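Local coordinates for protein shikimate kinase (Aquifex aeolicus, PDB 2PT5) that probably catalyses the ATP-dependent phosphorylation of the 3-hydroxyl group of shikimate, a step on the way to chorismate and the aromatic amino acids, at residues Leu58-Leu63 against Asn83-Asn88. Residues are numbered along the deposited sequence; the frame is centred on the assembly and turned at random.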
ATOM      1  N   LEU A  58     -13.043   7.083  -4.363  1.00 51.26           N
ATOM      2  CA  LEU A  58     -13.189   5.871  -5.155  1.00 48.19           C
ATOM      3  C   LEU A  58     -12.318   4.732  -4.608  1.00 49.22           C
ATOM      4  O   LEU A  58     -12.791   3.603  -4.428  1.00 46.19           O
ATOM      5  CB  LEU A  58     -12.795   6.149  -6.609  1.00 54.54           C
ATOM      6  CG  LEU A  58     -13.454   5.333  -7.724  1.00 58.34           C
ATOM      7  CD1 LEU A  58     -12.630   5.495  -8.990  1.00 59.73           C
ATOM      8  CD2 LEU A  58     -13.550   3.863  -7.347  1.00 61.46           C
ATOM      9  N   GLU A  59     -11.046   5.021  -4.345  1.00 47.13           N
ATOM     10  CA  GLU A  59     -10.149   3.988  -3.853  1.00 47.97           C
ATOM     11  C   GLU A  59     -10.593   3.484  -2.479  1.00 47.48           C
ATOM     12  O   GLU A  59     -10.391   2.316  -2.140  1.00 39.98           O
ATOM     13  CB  GLU A  59      -8.695   4.491  -3.821  1.00 47.89           C
ATOM     14  CG  GLU A  59      -8.394   5.581  -2.810  1.00 54.91           C
ATOM     15  CD  GLU A  59      -6.971   6.118  -2.940  1.00 61.13           C
ATOM     16  OE1 GLU A  59      -6.578   6.960  -2.102  1.00 63.11           O
ATOM     17  OE2 GLU A  59      -6.247   5.705  -3.877  1.00 55.17           O
ATOM     18  N   PHE A  60     -11.218   4.350  -1.687  1.00 47.23           N
ATOM     19  CA  PHE A  60     -11.678   3.899  -0.384  1.00 47.43           C
ATOM     20  C   PHE A  60     -12.876   2.970  -0.604  1.00 47.88           C
ATOM     21  O   PHE A  60     -13.013   1.945   0.067  1.00 46.17           O
ATOM     22  CB  PHE A  60     -12.067   5.080   0.503  1.00 47.90           C
ATOM     23  CG  PHE A  60     -12.219   4.719   1.954  1.00 45.66           C
ATOM     24  CD1 PHE A  60     -11.915   3.435   2.405  1.00 44.71           C
ATOM     25  CD2 PHE A  60     -12.666   5.658   2.871  1.00 50.05           C
ATOM     26  CE1 PHE A  60     -12.059   3.092   3.740  1.00 37.52           C
ATOM     27  CE2 PHE A  60     -12.812   5.323   4.214  1.00 48.05           C
ATOM     28  CZ  PHE A  60     -12.508   4.035   4.646  1.00 46.59           C
ATOM     29  N   GLU A  61     -13.732   3.322  -1.558  1.00 48.58           N
ATOM     30  CA  GLU A  61     -14.894   2.498  -1.880  1.00 50.05           C
ATOM     31  C   GLU A  61     -14.409   1.130  -2.336  1.00 47.01           C
ATOM     32  O   GLU A  61     -14.922   0.093  -1.903  1.00 43.85           O
ATOM     33  CB  GLU A  61     -15.714   3.128  -3.010  1.00 59.77           C
ATOM     34  CG  GLU A  61     -16.750   2.173  -3.611  1.00 74.07           C
ATOM     35  CD  GLU A  61     -17.401   2.700  -4.884  1.00 81.90           C
ATOM     36  OE1 GLU A  61     -18.147   1.929  -5.526  1.00 83.86           O
ATOM     37  OE2 GLU A  61     -17.170   3.877  -5.241  1.00 86.81           O
ATOM     38  N   VAL A  62     -13.415   1.141  -3.220  1.00 41.28           N
ATOM     39  CA  VAL A  62     -12.857  -0.090  -3.750  1.00 39.49           C
ATOM     40  C   VAL A  62     -12.260  -0.932  -2.628  1.00 39.02           C
ATOM     41  O   VAL A  62     -12.355  -2.161  -2.644  1.00 35.06           O
ATOM     42  CB  VAL A  62     -11.773   0.207  -4.812  1.00 38.06           C
ATOM     43  CG1 VAL A  62     -11.132  -1.077  -5.277  1.00 29.79           C
ATOM     44  CG2 VAL A  62     -12.397   0.944  -5.994  1.00 43.20           C
ATOM     45  N   LEU A  63     -11.646  -0.262  -1.656  1.00 36.39           N
ATOM     46  CA  LEU A  63     -11.040  -0.958  -0.535  1.00 37.40           C
ATOM     47  C   LEU A  63     -12.110  -1.728   0.217  1.00 40.10           C
ATOM     48  O   LEU A  63     -11.943  -2.918   0.505  1.00 39.33           O
ATOM     49  CB  LEU A  63     -10.366   0.032   0.415  1.00 34.49           C
ATOM     50  CG  LEU A  63      -9.805  -0.573   1.700  1.00 36.42           C
ATOM     51  CD1 LEU A  63      -8.704  -1.576   1.355  1.00 37.38           C
ATOM     52  CD2 LEU A  63      -9.259   0.547   2.601  1.00 41.59           C
ATOM     53  N   ASN A  83      -4.121   7.251   4.805  1.00 42.63           N
ATOM     54  CA  ASN A  83      -5.456   7.751   5.161  1.00 42.53           C
ATOM     55  C   ASN A  83      -5.894   7.052   6.454  1.00 43.71           C
ATOM     56  O   ASN A  83      -6.292   5.887   6.437  1.00 42.45           O
ATOM     57  CB  ASN A  83      -6.439   7.428   4.027  1.00 39.02           C
ATOM     58  CG  ASN A  83      -7.832   7.989   4.268  1.00 42.03           C
ATOM     59  OD1 ASN A  83      -8.392   7.854   5.350  1.00 41.92           O
ATOM     60  ND2 ASN A  83      -8.403   8.611   3.241  1.00 42.96           N
ATOM     61  N   GLU A  84      -5.822   7.763   7.573  1.00 46.08           N
ATOM     62  CA  GLU A  84      -6.179   7.183   8.860  1.00 45.04           C
ATOM     63  C   GLU A  84      -7.576   6.574   8.939  1.00 46.93           C
ATOM     64  O   GLU A  84      -7.778   5.559   9.607  1.00 44.79           O
ATOM     65  CB  GLU A  84      -5.969   8.215   9.969  1.00 49.34           C
ATOM     66  CG  GLU A  84      -4.488   8.466  10.239  1.00 52.73           C
ATOM     67  CD  GLU A  84      -4.244   9.273  11.492  1.00 50.94           C
ATOM     68  OE1 GLU A  84      -4.197  10.519  11.400  1.00 40.09           O
ATOM     69  OE2 GLU A  84      -4.108   8.652  12.569  1.00 52.67           O
ATOM     70  N   GLU A  85      -8.544   7.167   8.256  1.00 43.35           N
ATOM     71  CA  GLU A  85      -9.878   6.591   8.286  1.00 47.82           C
ATOM     72  C   GLU A  85      -9.787   5.205   7.644  1.00 45.89           C
ATOM     73  O   GLU A  85     -10.192   4.200   8.233  1.00 43.27           O
ATOM     74  CB  GLU A  85     -10.860   7.464   7.508  1.00 52.47           C
ATOM     75  CG  GLU A  85     -12.319   7.153   7.799  1.00 61.83           C
ATOM     76  CD  GLU A  85     -13.266   8.135   7.135  1.00 68.94           C
ATOM     77  OE1 GLU A  85     -13.610   7.935   5.949  1.00 69.69           O
ATOM     78  OE2 GLU A  85     -13.659   9.118   7.799  1.00 74.16           O
ATOM     79  N   ALA A  86      -9.249   5.162   6.429  1.00 41.21           N
ATOM     80  CA  ALA A  86      -9.094   3.910   5.705  1.00 41.13           C
ATOM     81  C   ALA A  86      -8.242   2.937   6.509  1.00 39.04           C
ATOM     82  O   ALA A  86      -8.478   1.729   6.485  1.00 41.37           O
ATOM     83  CB  ALA A  86      -8.456   4.166   4.342  1.00 44.94           C
ATOM     84  N   LEU A  87      -7.254   3.459   7.228  1.00 37.65           N
ATOM     85  CA  LEU A  87      -6.386   2.601   8.024  1.00 39.00           C
ATOM     86  C   LEU A  87      -7.161   1.997   9.192  1.00 41.77           C
ATOM     87  O   LEU A  87      -7.002   0.815   9.503  1.00 36.45           O
ATOM     88  CB  LEU A  87      -5.169   3.389   8.526  1.00 36.69           C
ATOM     89  CG  LEU A  87      -4.039   2.623   9.233  1.00 38.96           C
ATOM     90  CD1 LEU A  87      -3.547   1.449   8.382  1.00 36.55           C
ATOM     91  CD2 LEU A  87      -2.897   3.584   9.507  1.00 40.54           C
ATOM     92  N   ASN A  88      -8.005   2.801   9.839  1.00 42.22           N
ATOM     93  CA  ASN A  88      -8.793   2.295  10.958  1.00 41.32           C
ATOM     94  C   ASN A  88      -9.815   1.287  10.454  1.00 39.80           C
ATOM     95  O   ASN A  88     -10.129   0.316  11.142  1.00 40.74           O
ATOM     96  CB  ASN A  88      -9.481   3.438  11.699  1.00 46.86           C
ATOM     97  CG  ASN A  88      -8.539   4.154  12.639  1.00 52.33           C
ATOM     98  OD1 ASN A  88      -7.866   3.520  13.456  1.00 56.92           O
ATOM     99  ND2 ASN A  88      -8.483   5.477  12.537  1.00 52.38           N
TER
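Phe-60 reaches across from its helix to lay one face of its ring against Ala-86, whose CB makes a CH-pi contact 4.0 Å from the ring centroid and 20° off the normal. With CG anti to the backbone N (chi1 -165°), the ring extends far enough to bridge helix axes 11.1 Å apart. Alanine suits the receiving position because its short side chain lets the ring come right up to the backbone, Phe-60 CZ lying 3.6 Å from Ala-86 CA. One turn on, Leu-63 adds one methyl of its forked side chain, CD2 standing 4.1 Å from Ala-86 CB. At the ring's edge, Glu-85 OE1 lies in the ring plane 3.2 Å from Phe-60 CE2, where the slightly positive rim can suit a carboxylate oxygen. The turn bearing Ala-86 is fixed by Asn-83, an N-cap whose OD1 accepts from Ala-86 N at 3.0 Å, the donor standing above the carbonyl plane. Were Phe-60 an alanine, the face laid on Ala-86 would be gone, which would probably open a gap and leave Leu-63 as the main apolar link. Segments 58-63 and 84-88 run almost parallel; their packing belongs to the parallel alpha/beta fold of P-loop kinases.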